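Local coordinates for LbaCas13a H328A (C2c2) (Lachnospiraceae bacterium NK4A179, PDB 5WLH), which binds a CRISPR guide RNA and, as a type VI effector of the Cas13a (C2c2) family, probably cleaves single-stranded RNA once a matching target pairs with the guide, at residues E633-V638 with S970-G975; I662-D667 with K725-N730. All coordinates share one frame; numbering follows the deposited sequence.

Interaction 1. Residues E633-V638 with S970-G975; sequences ERMTVV and SVKLCG. With nucleotides of chain B.
Leu973 sets its CG anti to its own carbonyl carbon (chi1 -67°), and its two methyls then fork toward residues 633-638. Arg634 starts from the tight rotamer in which CG lies between the backbone N and the carbonyl carbon (chi1 62°), then bends at chi3, which brings its guanidinium to the CD2 methyl of Leu973 from the opposite direction. CD2 of Leu973 sits against one face of that group, towards its rim, 3.8 Å from NH1 of Arg634. The same methyl also meets the Met635 thioether, with SD of Met635 3.5 Å from CD2 of Leu973, and Val638 closes in from the next turn, its CG2 3.8 Å from that CD2. This is helix-to-helix packing: the start of helix 635-645 rests against the C-terminal turn of helix 960-974, another side of which faces the bound RNA, where CG1 of Val971 comes to 3.3 Å from the ribose O4' of U35 of chain B. Met635 folds back at chi2 and chi3, and its CE methyl crosses the aliphatic part of Lys972 at 3.8 Å from CD of Lys972; the ammonium of that lysine goes on to a salt bridge with Asp968. A water makes the polar link across the contact, accepting from NH1 of Arg634 at 2.9 Å and lying 2.6 Å from the carbonyl O of Leu973.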
ATOM      1  N   GLU A 633     -13.153  33.617   1.587  1.00 31.14           N
ATOM      2  CA  GLU A 633     -13.345  34.897   0.921  1.00 33.62           C
ATOM      3  C   GLU A 633     -12.240  35.200  -0.081  1.00 34.71           C
ATOM      4  O   GLU A 633     -12.444  36.026  -0.976  1.00 37.10           O
ATOM      5  CB  GLU A 633     -13.457  36.012   1.959  1.00 34.16           C
ATOM      6  CG  GLU A 633     -14.860  36.124   2.548  1.00 38.78           C
ATOM      7  CD  GLU A 633     -14.887  36.856   3.875  1.00 48.80           C
ATOM      8  OE1 GLU A 633     -13.839  37.411   4.273  1.00 53.34           O
ATOM      9  OE2 GLU A 633     -15.962  36.887   4.511  1.00 52.58           O
ATOM     10  N   ARG A 634     -11.083  34.546   0.019  1.00 32.84           N
ATOM     11  CA  ARG A 634     -10.021  34.835  -0.933  1.00 34.58           C
ATOM     12  C   ARG A 634      -9.995  33.870  -2.114  1.00 33.50           C
ATOM     13  O   ARG A 634      -9.241  34.104  -3.062  1.00 32.62           O
ATOM     14  CB  ARG A 634      -8.650  34.872  -0.230  1.00 38.63           C
ATOM     15  CG  ARG A 634      -8.170  33.602   0.438  1.00 36.73           C
ATOM     16  CD  ARG A 634      -6.852  33.848   1.200  1.00 35.08           C
ATOM     17  NE  ARG A 634      -5.733  34.047   0.281  1.00 32.84           N
ATOM     18  CZ  ARG A 634      -4.544  33.455   0.391  1.00 30.34           C
ATOM     19  NH1 ARG A 634      -4.288  32.633   1.405  1.00 30.67           N
ATOM     20  NH2 ARG A 634      -3.596  33.703  -0.502  1.00 29.88           N
ATOM     21  N   MET A 635     -10.846  32.840  -2.120  1.00 31.37           N
ATOM     22  CA  MET A 635     -10.696  31.750  -3.087  1.00 32.12           C
ATOM     23  C   MET A 635     -10.904  32.212  -4.524  1.00 31.28           C
ATOM     24  O   MET A 635     -10.167  31.796  -5.423  1.00 29.73           O
ATOM     25  CB  MET A 635     -11.657  30.614  -2.751  1.00 30.27           C
ATOM     26  CG  MET A 635     -11.312  29.907  -1.442  1.00 30.99           C
ATOM     27  SD  MET A 635      -9.559  29.483  -1.330  1.00 33.96           S
ATOM     28  CE  MET A 635      -9.450  28.209  -2.591  1.00 32.45           C
ATOM     29  N   THR A 636     -11.924  33.039  -4.778  1.00 36.86           N
ATOM     30  CA  THR A 636     -12.126  33.505  -6.147  1.00 38.48           C
ATOM     31  C   THR A 636     -10.957  34.370  -6.606  1.00 36.73           C
ATOM     32  O   THR A 636     -10.511  34.261  -7.753  1.00 37.63           O
ATOM     33  CB  THR A 636     -13.456  34.255  -6.281  1.00 41.37           C
ATOM     34  OG1 THR A 636     -13.484  35.383  -5.397  1.00 41.75           O
ATOM     35  CG2 THR A 636     -14.622  33.328  -5.968  1.00 41.22           C
ATOM     36  N   VAL A 637     -10.422  35.206  -5.712  1.00 34.46           N
ATOM     37  CA  VAL A 637      -9.243  36.000  -6.043  1.00 38.80           C
ATOM     38  C   VAL A 637      -8.064  35.090  -6.367  1.00 38.05           C
ATOM     39  O   VAL A 637      -7.334  35.311  -7.340  1.00 32.23           O
ATOM     40  CB  VAL A 637      -8.901  36.966  -4.894  1.00 44.32           C
ATOM     41  CG1 VAL A 637      -7.667  37.790  -5.241  1.00 38.95           C
ATOM     42  CG2 VAL A 637     -10.084  37.871  -4.577  1.00 47.04           C
ATOM     43  N   VAL A 638      -7.851  34.059  -5.541  1.00 36.28           N
ATOM     44  CA  VAL A 638      -6.726  33.147  -5.752  1.00 30.55           C
ATOM     45  C   VAL A 638      -6.847  32.449  -7.101  1.00 27.83           C
ATOM     46  O   VAL A 638      -5.865  32.307  -7.842  1.00 30.15           O
ATOM     47  CB  VAL A 638      -6.650  32.116  -4.607  1.00 30.67           C
ATOM     48  CG1 VAL A 638      -5.643  31.027  -4.942  1.00 26.76           C
ATOM     49  CG2 VAL A 638      -6.313  32.787  -3.299  1.00 32.81           C
ATOM     50  N   SER A 970      -7.678  23.784   1.067  1.00 20.80           N
ATOM     51  CA  SER A 970      -6.311  23.696   1.563  1.00 22.05           C
ATOM     52  C   SER A 970      -5.312  23.436   0.440  1.00 21.69           C
ATOM     53  O   SER A 970      -4.247  24.066   0.395  1.00 23.06           O
ATOM     54  CB  SER A 970      -6.218  22.603   2.633  1.00 22.21           C
ATOM     55  OG  SER A 970      -6.836  23.042   3.821  1.00 23.17           O
ATOM     56  N   VAL A 971      -5.623  22.514  -0.475  1.00 21.85           N
ATOM     57  CA  VAL A 971      -4.702  22.252  -1.585  1.00 22.90           C
ATOM     58  C   VAL A 971      -4.334  23.560  -2.271  1.00 23.68           C
ATOM     59  O   VAL A 971      -3.157  23.872  -2.485  1.00 23.67           O
ATOM     60  CB  VAL A 971      -5.323  21.264  -2.591  1.00 22.32           C
ATOM     61  CG1 VAL A 971      -4.439  21.148  -3.849  1.00 20.86           C
ATOM     62  CG2 VAL A 971      -5.525  19.899  -1.967  1.00 18.66           C
ATOM     63  N   LYS A 972      -5.351  24.352  -2.601  1.00 21.17           N
ATOM     64  CA  LYS A 972      -5.140  25.587  -3.347  1.00 24.99           C
ATOM     65  C   LYS A 972      -4.385  26.610  -2.512  1.00 28.62           C
ATOM     66  O   LYS A 972      -3.415  27.222  -2.982  1.00 27.38           O
ATOM     67  CB  LYS A 972      -6.497  26.139  -3.800  1.00 24.21           C
ATOM     68  CG  LYS A 972      -7.117  25.328  -4.948  1.00 25.29           C
ATOM     69  CD  LYS A 972      -8.623  25.417  -4.959  1.00 26.95           C
ATOM     70  CE  LYS A 972      -9.223  24.881  -6.260  1.00 26.88           C
ATOM     71  NZ  LYS A 972     -10.721  24.706  -6.152  1.00 28.09           N
ATOM     72  N   LEU A 973      -4.788  26.781  -1.250  1.00 25.60           N
ATOM     73  CA  LEU A 973      -4.180  27.816  -0.424  1.00 25.36           C
ATOM     74  C   LEU A 973      -2.800  27.413   0.106  1.00 26.01           C
ATOM     75  O   LEU A 973      -1.943  28.282   0.300  1.00 25.24           O
ATOM     76  CB  LEU A 973      -5.128  28.176   0.721  1.00 27.25           C
ATOM     77  CG  LEU A 973      -6.441  28.872   0.301  1.00 25.60           C
ATOM     78  CD1 LEU A 973      -7.196  29.395   1.494  1.00 25.62           C
ATOM     79  CD2 LEU A 973      -6.152  30.035  -0.664  1.00 25.18           C
ATOM     80  N   CYS A 974      -2.550  26.121   0.339  1.00 23.52           N
ATOM     81  CA  CYS A 974      -1.208  25.707   0.748  1.00 25.70           C
ATOM     82  C   CYS A 974      -0.179  26.056  -0.312  1.00 24.27           C
ATOM     83  O   CYS A 974       0.974  26.358   0.016  1.00 28.27           O
ATOM     84  CB  CYS A 974      -1.174  24.207   1.040  1.00 24.46           C
ATOM     85  SG  CYS A 974      -2.114  23.815   2.546  1.00 25.86           S
ATOM     86  N   GLY A 975      -0.574  26.028  -1.575  1.00 25.03           N
ATOM     87  CA  GLY A 975       0.324  26.366  -2.658  1.00 25.90           C
ATOM     88  C   GLY A 975       0.312  27.829  -3.045  1.00 26.05           C
ATOM     89  O   GLY A 975       0.953  28.199  -4.038  1.00 29.57           O
TER
ATOM     90  P     A B  36      -1.413  23.730  -9.797  1.00 27.22           P
ATOM     91  OP1   A B  36      -1.729  25.170  -9.933  1.00 29.51           O
ATOM     92  OP2   A B  36      -2.163  22.717 -10.567  1.00 30.02           O
ATOM     93  O5'   A B  36       0.118  23.485 -10.107  1.00 30.66           O
ATOM     94  C5'   A B  36       0.634  23.733 -11.402  1.00 33.38           C
ATOM     95  C4'   A B  36       1.927  24.498 -11.324  1.00 32.28           C
ATOM     96  O4'   A B  36       1.706  25.788 -10.693  1.00 34.17           O
ATOM     97  C3'   A B  36       3.029  23.837 -10.524  1.00 36.36           C
ATOM     98  O3'   A B  36       4.247  24.346 -11.068  1.00 41.75           O
ATOM     99  C2'   A B  36       2.801  24.425  -9.129  1.00 34.23           C
ATOM    100  O2'   A B  36       3.902  24.331  -8.256  1.00 34.76           O
ATOM    101  C1'   A B  36       2.464  25.869  -9.490  1.00 33.07           C
ATOM    102  N9    A B  36       1.637  26.610  -8.544  1.00 33.56           N
ATOM    103  C8    A B  36       0.543  26.202  -7.821  1.00 29.14           C
ATOM    104  N7    A B  36      -0.011  27.173  -7.133  1.00 33.32           N
ATOM    105  C5    A B  36       0.751  28.295  -7.453  1.00 39.16           C
ATOM    106  C6    A B  36       0.681  29.647  -7.058  1.00 39.93           C
ATOM    107  N6    A B  36      -0.238  30.119  -6.208  1.00 39.89           N
ATOM    108  N1    A B  36       1.599  30.502  -7.568  1.00 40.02           N
ATOM    109  C2    A B  36       2.518  30.034  -8.418  1.00 39.64           C
ATOM    110  N3    A B  36       2.678  28.790  -8.864  1.00 42.65           N
ATOM    111  C4    A B  36       1.754  27.963  -8.334  1.00 37.40           C
ATOM    112  P     U B  35      -4.526  19.640  -9.299  1.00 26.88           P
ATOM    113  OP1   U B  35      -5.399  18.699  -8.562  1.00 27.89           O
ATOM    114  OP2   U B  35      -5.255  20.734  -9.985  1.00 29.32           O
ATOM    115  O5'   U B  35      -3.431  20.269  -8.346  1.00 23.09           O
ATOM    116  C5'   U B  35      -3.738  21.328  -7.467  1.00 22.91           C
ATOM    117  C4'   U B  35      -2.481  21.784  -6.786  1.00 24.40           C
ATOM    118  O4'   U B  35      -1.943  20.703  -5.990  1.00 25.77           O
ATOM    119  C3'   U B  35      -1.351  22.139  -7.731  1.00 23.58           C
ATOM    120  O3'   U B  35      -1.504  23.448  -8.228  1.00 26.39           O
ATOM    121  C2'   U B  35      -0.112  21.950  -6.867  1.00 24.15           C
ATOM    122  O2'   U B  35       0.127  23.099  -6.075  1.00 26.17           O
ATOM    123  C1'   U B  35      -0.537  20.786  -5.954  1.00 25.19           C
ATOM    124  N1    U B  35       0.024  19.502  -6.426  1.00 24.76           N
ATOM    125  C2    U B  35       1.316  19.234  -6.035  1.00 27.72           C
ATOM    126  O2    U B  35       1.959  19.976  -5.316  1.00 28.28           O
ATOM    127  N3    U B  35       1.820  18.054  -6.496  1.00 28.35           N
ATOM    128  C4    U B  35       1.186  17.146  -7.316  1.00 29.69           C
ATOM    129  O4    U B  35       1.806  16.137  -7.655  1.00 26.59           O
ATOM    130  C5    U B  35      -0.147  17.496  -7.691  1.00 25.20           C
ATOM    131  C6    U B  35      -0.677  18.640  -7.241  1.00 23.61           C
TER
HETATM  132  O   HOH W   1      -2.052  30.750   1.186  1.00 29.68           O

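Interaction 2. Residues I662-D667 with K725-N730; sequences IDLYKD and KEIYYN. With nucleotides of chain B.
A guide-RNA backbone site lies on one side of helix 709-732, and this contact joins an adjoining side of that helix to the end of helix 654-665. The hydroxyl of Tyr665 donates a very short hydrogen bond to Glu726, OH to OE2 2.5 Å, with OE2 at the ring edge, in its plane, and the ring turned 42° from the carboxylate. The other oxygen, OE1 of Glu726, is met nearly along its C-O axis by NZ of Lys725 at 2.6 Å. Lys725, CG anti to its backbone N (chi1 -172°) and the chain bent further out, puts that same NZ 2.6 Å from OP2 of A36 and 2.8 Å from OP2 of U35, both of chain B, while OH of Tyr729 donates to OP2 of A34 of chain B. A methionine in place of Lys725 would probably leave the two phosphates without their shared cation and the Glu726 carboxylate without its salt bridge. Beside these polar bonds, Leu664 packs its CD1 3.6 Å from CB of Glu726 and its CD2 3.8 Å from CB of Asn730, and a water bridges Asp663 O and Asn730 O. The Asn730 amide turns back on its own helix, ND2 giving a hydrogen bond to Glu726 O at 2.9 Å, on a lone pair in the carbonyl plane. Met639 and Phe643 of helix 635-645 pack on Tyr665, and Ile727 meets Phe854, Phe857 and Ile858 of helix 843-861.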
ATOM      1  N   ILE A 662     -15.795  32.090 -14.559  1.00 27.07           N
ATOM      2  CA  ILE A 662     -17.097  31.877 -13.943  1.00 28.72           C
ATOM      3  C   ILE A 662     -17.558  30.445 -14.173  1.00 28.40           C
ATOM      4  O   ILE A 662     -18.069  29.793 -13.259  1.00 28.32           O
ATOM      5  CB  ILE A 662     -18.117  32.904 -14.475  1.00 25.55           C
ATOM      6  CG1 ILE A 662     -17.710  34.312 -14.036  1.00 28.28           C
ATOM      7  CG2 ILE A 662     -19.511  32.575 -13.979  1.00 28.47           C
ATOM      8  CD1 ILE A 662     -18.499  35.413 -14.724  1.00 33.70           C
ATOM      9  N   ASP A 663     -17.369  29.926 -15.392  1.00 26.03           N
ATOM     10  CA  ASP A 663     -17.748  28.542 -15.676  1.00 26.13           C
ATOM     11  C   ASP A 663     -17.026  27.564 -14.758  1.00 25.47           C
ATOM     12  O   ASP A 663     -17.637  26.622 -14.240  1.00 28.65           O
ATOM     13  CB  ASP A 663     -17.420  28.187 -17.122  1.00 27.25           C
ATOM     14  CG  ASP A 663     -18.352  28.840 -18.119  1.00 33.20           C
ATOM     15  OD1 ASP A 663     -19.367  29.458 -17.714  1.00 34.04           O
ATOM     16  OD2 ASP A 663     -18.047  28.724 -19.321  1.00 33.45           O
ATOM     17  N   LEU A 664     -15.724  27.765 -14.552  1.00 28.90           N
ATOM     18  CA  LEU A 664     -14.932  26.778 -13.823  1.00 27.15           C
ATOM     19  C   LEU A 664     -15.170  26.833 -12.321  1.00 31.23           C
ATOM     20  O   LEU A 664     -15.138  25.791 -11.659  1.00 29.81           O
ATOM     21  CB  LEU A 664     -13.442  26.969 -14.114  1.00 27.66           C
ATOM     22  CG  LEU A 664     -13.006  26.730 -15.571  1.00 29.21           C
ATOM     23  CD1 LEU A 664     -11.499  26.672 -15.682  1.00 29.08           C
ATOM     24  CD2 LEU A 664     -13.637  25.460 -16.160  1.00 31.59           C
ATOM     25  N   TYR A 665     -15.422  28.017 -11.763  1.00 27.73           N
ATOM     26  CA  TYR A 665     -15.331  28.192 -10.323  1.00 27.70           C
ATOM     27  C   TYR A 665     -16.637  28.620  -9.664  1.00 28.19           C
ATOM     28  O   TYR A 665     -16.650  28.838  -8.445  1.00 28.17           O
ATOM     29  CB  TYR A 665     -14.211  29.187 -10.008  1.00 25.46           C
ATOM     30  CG  TYR A 665     -12.899  28.747 -10.629  1.00 27.41           C
ATOM     31  CD1 TYR A 665     -12.455  27.432 -10.487  1.00 29.72           C
ATOM     32  CD2 TYR A 665     -12.118  29.624 -11.370  1.00 25.78           C
ATOM     33  CE1 TYR A 665     -11.266  27.014 -11.066  1.00 32.00           C
ATOM     34  CE2 TYR A 665     -10.927  29.208 -11.959  1.00 28.09           C
ATOM     35  CZ  TYR A 665     -10.506  27.909 -11.797  1.00 29.48           C
ATOM     36  OH  TYR A 665      -9.325  27.488 -12.378  1.00 26.76           O
ATOM     37  N   LYS A 666     -17.731  28.708 -10.428  1.00 29.75           N
ATOM     38  CA  LYS A 666     -19.026  29.074  -9.853  1.00 29.49           C
ATOM     39  C   LYS A 666     -19.504  28.039  -8.847  1.00 28.82           C
ATOM     40  O   LYS A 666     -20.193  28.387  -7.879  1.00 29.93           O
ATOM     41  CB  LYS A 666     -20.074  29.250 -10.957  1.00 26.56           C
ATOM     42  CG  LYS A 666     -20.384  27.985 -11.754  1.00 30.59           C
ATOM     43  CD  LYS A 666     -21.320  28.243 -12.932  1.00 32.99           C
ATOM     44  CE  LYS A 666     -21.289  27.086 -13.935  1.00 36.78           C
ATOM     45  NZ  LYS A 666     -22.230  27.284 -15.075  1.00 37.68           N
ATOM     46  N   ASP A 667     -19.175  26.766  -9.067  1.00 28.28           N
ATOM     47  CA  ASP A 667     -19.542  25.698  -8.151  1.00 30.39           C
ATOM     48  C   ASP A 667     -18.294  24.940  -7.750  1.00 31.44           C
ATOM     49  O   ASP A 667     -17.405  24.717  -8.575  1.00 32.13           O
ATOM     50  CB  ASP A 667     -20.549  24.730  -8.779  1.00 31.85           C
ATOM     51  CG  ASP A 667     -21.768  25.441  -9.323  1.00 41.14           C
ATOM     52  OD1 ASP A 667     -22.311  26.308  -8.603  1.00 44.40           O
ATOM     53  OD2 ASP A 667     -22.172  25.139 -10.462  1.00 46.46           O
ATOM     54  N   LYS A 725      -5.892  22.187 -18.139  1.00 26.08           N
ATOM     55  CA  LYS A 725      -5.984  21.361 -16.940  1.00 25.84           C
ATOM     56  C   LYS A 725      -7.189  21.772 -16.104  1.00 25.31           C
ATOM     57  O   LYS A 725      -7.986  20.926 -15.677  1.00 24.38           O
ATOM     58  CB  LYS A 725      -4.693  21.470 -16.122  1.00 24.72           C
ATOM     59  CG  LYS A 725      -4.641  20.469 -14.942  1.00 24.80           C
ATOM     60  CD  LYS A 725      -5.067  21.125 -13.615  1.00 22.79           C
ATOM     61  CE  LYS A 725      -3.999  22.080 -13.096  1.00 24.32           C
ATOM     62  NZ  LYS A 725      -4.411  22.716 -11.797  1.00 22.14           N
ATOM     63  N   GLU A 726      -7.351  23.079 -15.884  1.00 22.19           N
ATOM     64  CA  GLU A 726      -8.491  23.547 -15.113  1.00 22.48           C
ATOM     65  C   GLU A 726      -9.796  23.223 -15.823  1.00 22.57           C
ATOM     66  O   GLU A 726     -10.780  22.846 -15.179  1.00 21.84           O
ATOM     67  CB  GLU A 726      -8.358  25.042 -14.841  1.00 25.26           C
ATOM     68  CG  GLU A 726      -7.225  25.378 -13.888  1.00 24.99           C
ATOM     69  CD  GLU A 726      -7.488  24.874 -12.470  1.00 30.78           C
ATOM     70  OE1 GLU A 726      -6.633  24.144 -11.936  1.00 31.04           O
ATOM     71  OE2 GLU A 726      -8.538  25.219 -11.885  1.00 27.83           O
ATOM     72  N   ILE A 727      -9.819  23.331 -17.153  1.00 22.87           N
ATOM     73  CA  ILE A 727     -11.035  22.988 -17.889  1.00 21.81           C
ATOM     74  C   ILE A 727     -11.334  21.504 -17.770  1.00 23.62           C
ATOM     75  O   ILE A 727     -12.492  21.099 -17.601  1.00 25.74           O
ATOM     76  CB  ILE A 727     -10.904  23.396 -19.363  1.00 25.12           C
ATOM     77  CG1 ILE A 727     -10.793  24.920 -19.472  1.00 23.83           C
ATOM     78  CG2 ILE A 727     -12.070  22.815 -20.155  1.00 24.59           C
ATOM     79  CD1 ILE A 727     -10.532  25.393 -20.892  1.00 25.42           C
ATOM     80  N   TYR A 728     -10.294  20.676 -17.872  1.00 19.97           N
ATOM     81  CA  TYR A 728     -10.462  19.231 -17.811  1.00 21.50           C
ATOM     82  C   TYR A 728     -11.217  18.844 -16.552  1.00 20.89           C
ATOM     83  O   TYR A 728     -12.236  18.148 -16.606  1.00 23.98           O
ATOM     84  CB  TYR A 728      -9.080  18.566 -17.851  1.00 23.35           C
ATOM     85  CG  TYR A 728      -9.083  17.055 -17.859  1.00 25.22           C
ATOM     86  CD1 TYR A 728      -9.310  16.352 -19.026  1.00 24.85           C
ATOM     87  CD2 TYR A 728      -8.847  16.333 -16.692  1.00 23.14           C
ATOM     88  CE1 TYR A 728      -9.309  14.978 -19.044  1.00 25.38           C
ATOM     89  CE2 TYR A 728      -8.839  14.954 -16.705  1.00 23.62           C
ATOM     90  CZ  TYR A 728      -9.063  14.284 -17.867  1.00 26.03           C
ATOM     91  OH  TYR A 728      -9.055  12.922 -17.873  1.00 28.64           O
ATOM     92  N   TYR A 729     -10.768  19.349 -15.413  1.00 21.01           N
ATOM     93  CA  TYR A 729     -11.356  18.893 -14.162  1.00 21.25           C
ATOM     94  C   TYR A 729     -12.673  19.598 -13.861  1.00 27.28           C
ATOM     95  O   TYR A 729     -13.616  18.962 -13.378  1.00 27.61           O
ATOM     96  CB  TYR A 729     -10.367  19.091 -13.012  1.00 25.08           C
ATOM     97  CG  TYR A 729      -9.174  18.165 -13.116  1.00 23.35           C
ATOM     98  CD1 TYR A 729      -9.337  16.784 -13.005  1.00 22.05           C
ATOM     99  CD2 TYR A 729      -7.900  18.669 -13.322  1.00 22.87           C
ATOM    100  CE1 TYR A 729      -8.251  15.923 -13.108  1.00 20.32           C
ATOM    101  CE2 TYR A 729      -6.818  17.829 -13.416  1.00 22.53           C
ATOM    102  CZ  TYR A 729      -7.003  16.456 -13.304  1.00 24.42           C
ATOM    103  OH  TYR A 729      -5.920  15.620 -13.413  1.00 23.94           O
ATOM    104  N   ASN A 730     -12.770  20.894 -14.162  1.00 25.21           N
ATOM    105  CA  ASN A 730     -13.860  21.702 -13.636  1.00 23.46           C
ATOM    106  C   ASN A 730     -15.017  21.912 -14.609  1.00 29.64           C
ATOM    107  O   ASN A 730     -16.067  22.432 -14.197  1.00 27.66           O
ATOM    108  CB  ASN A 730     -13.309  23.051 -13.177  1.00 22.79           C
ATOM    109  CG  ASN A 730     -12.345  22.907 -12.012  1.00 31.83           C
ATOM    110  OD1 ASN A 730     -12.766  22.710 -10.884  1.00 36.47           O
ATOM    111  ND2 ASN A 730     -11.049  23.003 -12.288  1.00 33.17           N
TER
ATOM    112  P     A B  34      -6.142  13.960 -10.359  1.00 23.99           P
ATOM    113  OP1   A B  34      -7.226  14.583  -9.548  1.00 22.89           O
ATOM    114  OP2   A B  34      -6.382  13.582 -11.800  1.00 22.85           O
ATOM    115  O5'   A B  34      -4.783  14.770 -10.332  1.00 23.50           O
ATOM    116  C5'   A B  34      -4.358  15.455  -9.162  1.00 27.32           C
ATOM    117  C4'   A B  34      -3.422  16.595  -9.488  1.00 25.86           C
ATOM    118  O4'   A B  34      -2.100  16.080  -9.826  1.00 27.28           O
ATOM    119  C3'   A B  34      -3.862  17.484 -10.665  1.00 23.59           C
ATOM    120  O3'   A B  34      -3.609  18.847 -10.354  1.00 24.00           O
ATOM    121  C2'   A B  34      -2.916  17.056 -11.789  1.00 25.45           C
ATOM    122  O2'   A B  34      -2.663  18.051 -12.759  1.00 26.17           O
ATOM    123  C1'   A B  34      -1.651  16.704 -11.010  1.00 30.01           C
ATOM    124  N9    A B  34      -0.732  15.830 -11.749  1.00 34.28           N
ATOM    125  C8    A B  34      -0.875  14.549 -12.212  1.00 36.00           C
ATOM    126  N7    A B  34       0.170  14.117 -12.883  1.00 37.55           N
ATOM    127  C5    A B  34       1.050  15.188 -12.879  1.00 38.71           C
ATOM    128  C6    A B  34       2.334  15.385 -13.419  1.00 41.85           C
ATOM    129  N6    A B  34       3.012  14.469 -14.118  1.00 47.47           N
ATOM    130  N1    A B  34       2.925  16.586 -13.223  1.00 41.50           N
ATOM    131  C2    A B  34       2.262  17.523 -12.530  1.00 43.47           C
ATOM    132  N3    A B  34       1.053  17.452 -11.975  1.00 37.45           N
ATOM    133  C4    A B  34       0.501  16.246 -12.184  1.00 35.68           C
ATOM    134  P     U B  35      -4.526  19.640  -9.299  1.00 26.88           P
ATOM    135  OP1   U B  35      -5.399  18.699  -8.562  1.00 27.89           O
ATOM    136  OP2   U B  35      -5.255  20.734  -9.985  1.00 29.32           O
ATOM    137  O5'   U B  35      -3.431  20.269  -8.346  1.00 23.09           O
ATOM    138  C5'   U B  35      -3.738  21.328  -7.467  1.00 22.91           C
ATOM    139  C4'   U B  35      -2.481  21.784  -6.786  1.00 24.40           C
ATOM    140  O4'   U B  35      -1.943  20.703  -5.990  1.00 25.77           O
ATOM    141  C3'   U B  35      -1.351  22.139  -7.731  1.00 23.58           C
ATOM    142  O3'   U B  35      -1.504  23.448  -8.228  1.00 26.39           O
ATOM    143  C2'   U B  35      -0.112  21.950  -6.867  1.00 24.15           C
ATOM    144  O2'   U B  35       0.127  23.099  -6.075  1.00 26.17           O
ATOM    145  C1'   U B  35      -0.537  20.786  -5.954  1.00 25.19           C
ATOM    146  N1    U B  35       0.024  19.502  -6.426  1.00 24.76           N
ATOM    147  C2    U B  35       1.316  19.234  -6.035  1.00 27.72           C
ATOM    148  O2    U B  35       1.959  19.976  -5.316  1.00 28.28           O
ATOM    149  N3    U B  35       1.820  18.054  -6.496  1.00 28.35           N
ATOM    150  C4    U B  35       1.186  17.146  -7.316  1.00 29.69           C
ATOM    151  O4    U B  35       1.806  16.137  -7.655  1.00 26.59           O
ATOM    152  C5    U B  35      -0.147  17.496  -7.691  1.00 25.20           C
ATOM    153  C6    U B  35      -0.677  18.640  -7.241  1.00 23.61           C
ATOM    154  P     A B  36      -1.413  23.730  -9.797  1.00 27.22           P
ATOM    155  OP1   A B  36      -1.729  25.170  -9.933  1.00 29.51           O
ATOM    156  OP2   A B  36      -2.163  22.717 -10.567  1.00 30.02           O
ATOM    157  O5'   A B  36       0.118  23.485 -10.107  1.00 30.66           O
ATOM    158  C5'   A B  36       0.634  23.733 -11.402  1.00 33.38           C
ATOM    159  C4'   A B  36       1.927  24.498 -11.324  1.00 32.28           C
ATOM    160  O4'   A B  36       1.706  25.788 -10.693  1.00 34.17           O
ATOM    161  C3'   A B  36       3.029  23.837 -10.524  1.00 36.36           C
ATOM    162  O3'   A B  36       4.247  24.346 -11.068  1.00 41.75           O
ATOM    163  C2'   A B  36       2.801  24.425  -9.129  1.00 34.23           C
ATOM    164  O2'   A B  36       3.902  24.331  -8.256  1.00 34.76           O
ATOM    165  C1'   A B  36       2.464  25.869  -9.490  1.00 33.07           C
ATOM    166  N9    A B  36       1.637  26.610  -8.544  1.00 33.56           N
ATOM    167  C8    A B  36       0.543  26.202  -7.821  1.00 29.14           C
ATOM    168  N7    A B  36      -0.011  27.173  -7.133  1.00 33.32           N
ATOM    169  C5    A B  36       0.751  28.295  -7.453  1.00 39.16           C
ATOM    170  C6    A B  36       0.681  29.647  -7.058  1.00 39.93           C
ATOM    171  N6    A B  36      -0.238  30.119  -6.208  1.00 39.89           N
ATOM    172  N1    A B  36       1.599  30.502  -7.568  1.00 40.02           N
ATOM    173  C2    A B  36       2.518  30.034  -8.418  1.00 39.64           C
ATOM    174  N3    A B  36       2.678  28.790  -8.864  1.00 42.65           N
ATOM    175  C4    A B  36       1.754  27.963  -8.334  1.00 37.40           C
TER
HETATM  176  O   HOH W   2     -17.908  24.198 -15.208  1.00 36.48           O

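Both contacts are largely buried and join helix to helix, and neither shares a segment with the other. Interaction 2, both of whose segments lie between 638 and 970, is nested within the loop that interaction 1 closes; their centres lie about 14 Å apart and their nearest atoms about 5 Å apart, so the two do not touch. Helix 635-645 links them, giving its first turn to interaction 1 and Met639 and Phe643 to the packing around interaction 2. Each has one water bridge, but interaction 1 is otherwise mostly apolar, whereas interaction 2 adds a direct Tyr665-Glu726 hydrogen bond beside its leucine packing. Both second helices face consecutive nucleotides of chain B, but only 725-730 grips phosphates.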